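Local coordinates for protein Exo-beta-1,3-glucanase (Streptomyces sp. SirexAA-E, PDB 4PEY) that hydrolyses laminarin and laminarioligosaccharides from their non-reducing ends as a secreted exo-beta-1,3-glucanase, yielding glucose and laminaribiose, at residues A[88-93]-A[116-121]. The protein carries 1 engineered substitution. Sequence-based numbering, arbitrary orientation. Where two conformers were deposited one is given.
Sequences TFNGDV and ALNPVN. With BGC (beta-D-glucopyranose), chain C.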
ATOM      1  N   THR A  88       9.470  14.114 -18.433  1.00 13.87           N
ATOM      2  CA  THR A  88       8.142  14.574 -18.807  1.00 14.40           C
ATOM      3  C   THR A  88       7.582  13.770 -19.976  1.00 15.13           C
ATOM      4  O   THR A  88       8.255  13.576 -20.990  1.00 15.28           O
ATOM      5  CB  THR A  88       8.161  16.075 -19.179  1.00 15.62           C
ATOM      6  OG1 THR A  88       8.555  16.848 -18.037  1.00 17.27           O
ATOM      7  CG2 THR A  88       6.780  16.539 -19.637  1.00 17.54           C
ATOM      8  N   PHE A  89       6.352  13.294 -19.813  1.00 14.80           N
ATOM      9  CA  PHE A  89       5.615  12.643 -20.893  1.00 14.24           C
ATOM     10  C   PHE A  89       4.628  13.621 -21.496  1.00 14.30           C
ATOM     11  O   PHE A  89       3.769  14.153 -20.780  1.00 15.02           O
ATOM     12  CB  PHE A  89       4.803  11.429 -20.408  1.00 14.61           C
ATOM     13  CG  PHE A  89       5.615  10.205 -20.051  1.00 14.47           C
ATOM     14  CD1 PHE A  89       7.000  10.225 -20.018  1.00 13.50           C
ATOM     15  CD2 PHE A  89       4.959   9.022 -19.739  1.00 14.76           C
ATOM     16  CE1 PHE A  89       7.721   9.079 -19.684  1.00 15.29           C
ATOM     17  CE2 PHE A  89       5.664   7.881 -19.401  1.00 16.20           C
ATOM     18  CZ  PHE A  89       7.046   7.908 -19.371  1.00 15.75           C
ATOM     19  N   ASN A  90       4.733  13.861 -22.798  1.00 13.48           N
ATOM     20  CA  ASN A  90       3.612  14.419 -23.527  1.00 13.38           C
ATOM     21  C   ASN A  90       2.760  13.228 -23.914  1.00 14.61           C
ATOM     22  O   ASN A  90       3.000  12.553 -24.920  1.00 16.44           O
ATOM     23  CB  ASN A  90       4.086  15.246 -24.713  1.00 13.77           C
ATOM     24  CG  ASN A  90       4.775  16.506 -24.262  1.00 16.17           C
ATOM     25  OD1 ASN A  90       4.281  17.198 -23.363  1.00 15.05           O
ATOM     26  ND2 ASN A  90       5.939  16.788 -24.830  1.00 16.88           N
ATOM     27  N   GLY A  91       1.803  12.938 -23.041  1.00 14.91           N
ATOM     28  CA  GLY A  91       1.077  11.687 -23.085  1.00 13.55           C
ATOM     29  C   GLY A  91       0.665  11.257 -21.694  1.00 14.15           C
ATOM     30  O   GLY A  91       0.568  12.089 -20.791  1.00 14.02           O
ATOM     31  N   ASP A  92       0.443   9.952 -21.521  1.00 13.39           N
ATOM     32  CA  ASP A  92      -0.294   9.443 -20.374  1.00 12.96           C
ATOM     33  C   ASP A  92       0.366   8.231 -19.733  1.00 13.60           C
ATOM     34  O   ASP A  92       1.090   7.472 -20.391  1.00 14.76           O
ATOM     35  CB  ASP A  92      -1.721   9.049 -20.786  1.00 13.03           C
ATOM     36  CG  ASP A  92      -2.547  10.226 -21.296  1.00 15.02           C
ATOM     37  OD1 ASP A  92      -2.135  10.894 -22.275  1.00 15.91           O
ATOM     38  OD2 ASP A  92      -3.632  10.469 -20.725  1.00 15.85           O
ATOM     39  N   VAL A  93       0.094   8.053 -18.446  1.00 13.65           N
ATOM     40  CA  VAL A  93       0.348   6.794 -17.762  1.00 14.42           C
ATOM     41  C   VAL A  93      -1.029   6.285 -17.336  1.00 13.50           C
ATOM     42  O   VAL A  93      -1.636   6.791 -16.388  1.00 14.23           O
ATOM     43  CB  VAL A  93       1.303   6.964 -16.559  1.00 14.97           C
ATOM     44  CG1 VAL A  93       1.385   5.684 -15.762  1.00 15.78           C
ATOM     45  CG2 VAL A  93       2.693   7.363 -17.046  1.00 15.80           C
ATOM     46  N   ALA A 116       6.503  13.656 -14.743  1.00 12.71           N
ATOM     47  CA  ALA A 116       5.546  14.715 -15.054  1.00 12.57           C
ATOM     48  C   ALA A 116       4.725  14.291 -16.274  1.00 12.60           C
ATOM     49  O   ALA A 116       5.280  13.768 -17.250  1.00 14.22           O
ATOM     50  CB  ALA A 116       6.253  16.043 -15.310  1.00 14.74           C
ATOM     51  N   LEU A 117       3.409  14.480 -16.202  1.00 13.13           N
ATOM     52  CA  LEU A 117       2.506  14.053 -17.271  1.00 11.91           C
ATOM     53  C   LEU A 117       1.752  15.235 -17.867  1.00 12.23           C
ATOM     54  O   LEU A 117       1.204  16.071 -17.139  1.00 13.34           O
ATOM     55  CB  LEU A 117       1.495  13.026 -16.760  1.00 12.66           C
ATOM     56  CG  LEU A 117       2.052  11.813 -16.025  1.00 13.53           C
ATOM     57  CD1 LEU A 117       0.898  10.927 -15.581  1.00 14.72           C
ATOM     58  CD2 LEU A 117       3.025  11.031 -16.899  1.00 14.79           C
ATOM     59  N   ASN A 118       1.738  15.286 -19.194  1.00 13.60           N
ATOM     60  CA  ASN A 118       0.962  16.254 -19.963  1.00 14.59           C
ATOM     61  C   ASN A 118      -0.080  15.461 -20.763  1.00 15.53           C
ATOM     62  O   ASN A 118       0.141  15.157 -21.938  1.00 15.53           O
ATOM     63  CB  ASN A 118       1.888  17.069 -20.883  1.00 12.78           C
ATOM     64  CG  ASN A 118       1.165  18.177 -21.632  1.00 13.58           C
ATOM     65  OD1 ASN A 118       0.120  18.669 -21.197  1.00 15.73           O
ATOM     66  ND2 ASN A 118       1.736  18.590 -22.762  1.00 13.66           N
ATOM     67  N   PRO A 119      -1.194  15.067 -20.107  1.00 13.49           N
ATOM     68  CA  PRO A 119      -2.103  14.070 -20.708  1.00 13.66           C
ATOM     69  C   PRO A 119      -2.792  14.568 -21.979  1.00 14.01           C
ATOM     70  O   PRO A 119      -3.157  15.749 -22.059  1.00 15.46           O
ATOM     71  CB  PRO A 119      -3.120  13.791 -19.591  1.00 14.94           C
ATOM     72  CG  PRO A 119      -3.061  14.986 -18.701  1.00 16.63           C
ATOM     73  CD  PRO A 119      -1.638  15.489 -18.766  1.00 16.26           C
ATOM     74  N   VAL A 120      -2.989  13.668 -22.942  1.00 14.25           N
ATOM     75  CA  VAL A 120      -3.376  14.084 -24.291  0.58 15.73           C
ATOM     76  C   VAL A 120      -4.752  14.774 -24.355  1.00 18.41           C
ATOM     77  O   VAL A 120      -4.946  15.672 -25.174  1.00 24.06           O
ATOM     78  CB  VAL A 120      -3.340  12.881 -25.284  0.58 17.60           C
ATOM     79  CG1 VAL A 120      -4.456  11.899 -25.008  0.58 18.44           C
ATOM     80  CG2 VAL A 120      -3.416  13.366 -26.726  0.58 19.62           C
ATOM     81  N   ASN A 121      -5.704  14.391 -23.502  1.00 17.23           N
ATOM     82  CA  ASN A 121      -6.998  15.088 -23.530  1.00 16.62           C
ATOM     83  C   ASN A 121      -7.171  16.028 -22.342  1.00 16.14           C
ATOM     84  O   ASN A 121      -8.277  16.505 -22.066  1.00 18.46           O
ATOM     85  CB  ASN A 121      -8.182  14.091 -23.617  1.00 18.37           C
ATOM     86  CG  ASN A 121      -8.482  13.358 -22.305  1.00 21.02           C
ATOM     87  OD1 ASN A 121      -7.884  13.611 -21.264  1.00 18.66           O
ATOM     88  ND2 ASN A 121      -9.442  12.438 -22.366  1.00 24.02           N
TER
HETATM   89  C2  BGC C   3      -7.166   6.553 -21.535  0.93 27.31           C
HETATM   90  C3  BGC C   3      -7.497   8.035 -21.669  0.93 26.38           C
HETATM   91  C4  BGC C   3      -6.580   8.720 -22.685  0.93 26.01           C
HETATM   92  C5  BGC C   3      -6.510   7.918 -23.981  0.93 29.62           C
HETATM   93  C6  BGC C   3      -5.455   8.477 -24.929  0.93 32.44           C
HETATM   94  C1  BGC C   3      -7.140   5.911 -22.916  0.93 29.29           C
HETATM   95  O2  BGC C   3      -8.123   5.906 -20.713  0.93 24.12           O
HETATM   96  O3  BGC C   3      -7.374   8.646 -20.408  0.93 23.98           O
HETATM   97  O4  BGC C   3      -7.062  10.019 -22.969  0.93 28.07           O
HETATM   98  O5  BGC C   3      -6.180   6.573 -23.712  0.93 27.17           O
HETATM   99  O6  BGC C   3      -5.702   8.031 -26.243  0.93 34.15           O
HETATM  100  O   HOH W   1      -5.553  11.881 -21.770  1.00 17.36           O
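With CG of Asp92 anti to its carbonyl carbon (chi1 -63°), the carboxylate swings across Pro119, and OD1 receives the backbone N of Val120 on its syn side at 3.0 Å. Asp92 OD2 passes 3.5 Å from Pro119 CB and is hydrogen-bonded at 2.6 Å to a water, which also accepts from Asn121 N and hydrogen-bonds to the glucose O4. On Asn118, CG lies anti to the backbone N (chi1 -175°); ND2 thereby gives Asn90 OD1 a nearly straight bond of 3.0 Å, the two amide planes standing 76° apart. Asn65 holds the other end of the Asn90 amide. The backbones before this pair run parallel, Phe89 N bonding to Ala116 O and Asn118 N to Phe89 O. Leu117 lies alongside Phe89, and its CD2 also reaches Val93 CG2 at 3.7 Å. Beyond Phe89 the chain turns a corner at Asn90 and Gly91, whose backbone angles call for glycine. Replacing Asp92 with alanine would probably leave Val120 N without its acceptor and take from the bridging water one of its holds. Stacked parallel strands with a corner between faces are characteristic of the right-handed beta-helix of glycoside hydrolase family 55, here bordering a surface glycan pocket away from the catalytic site.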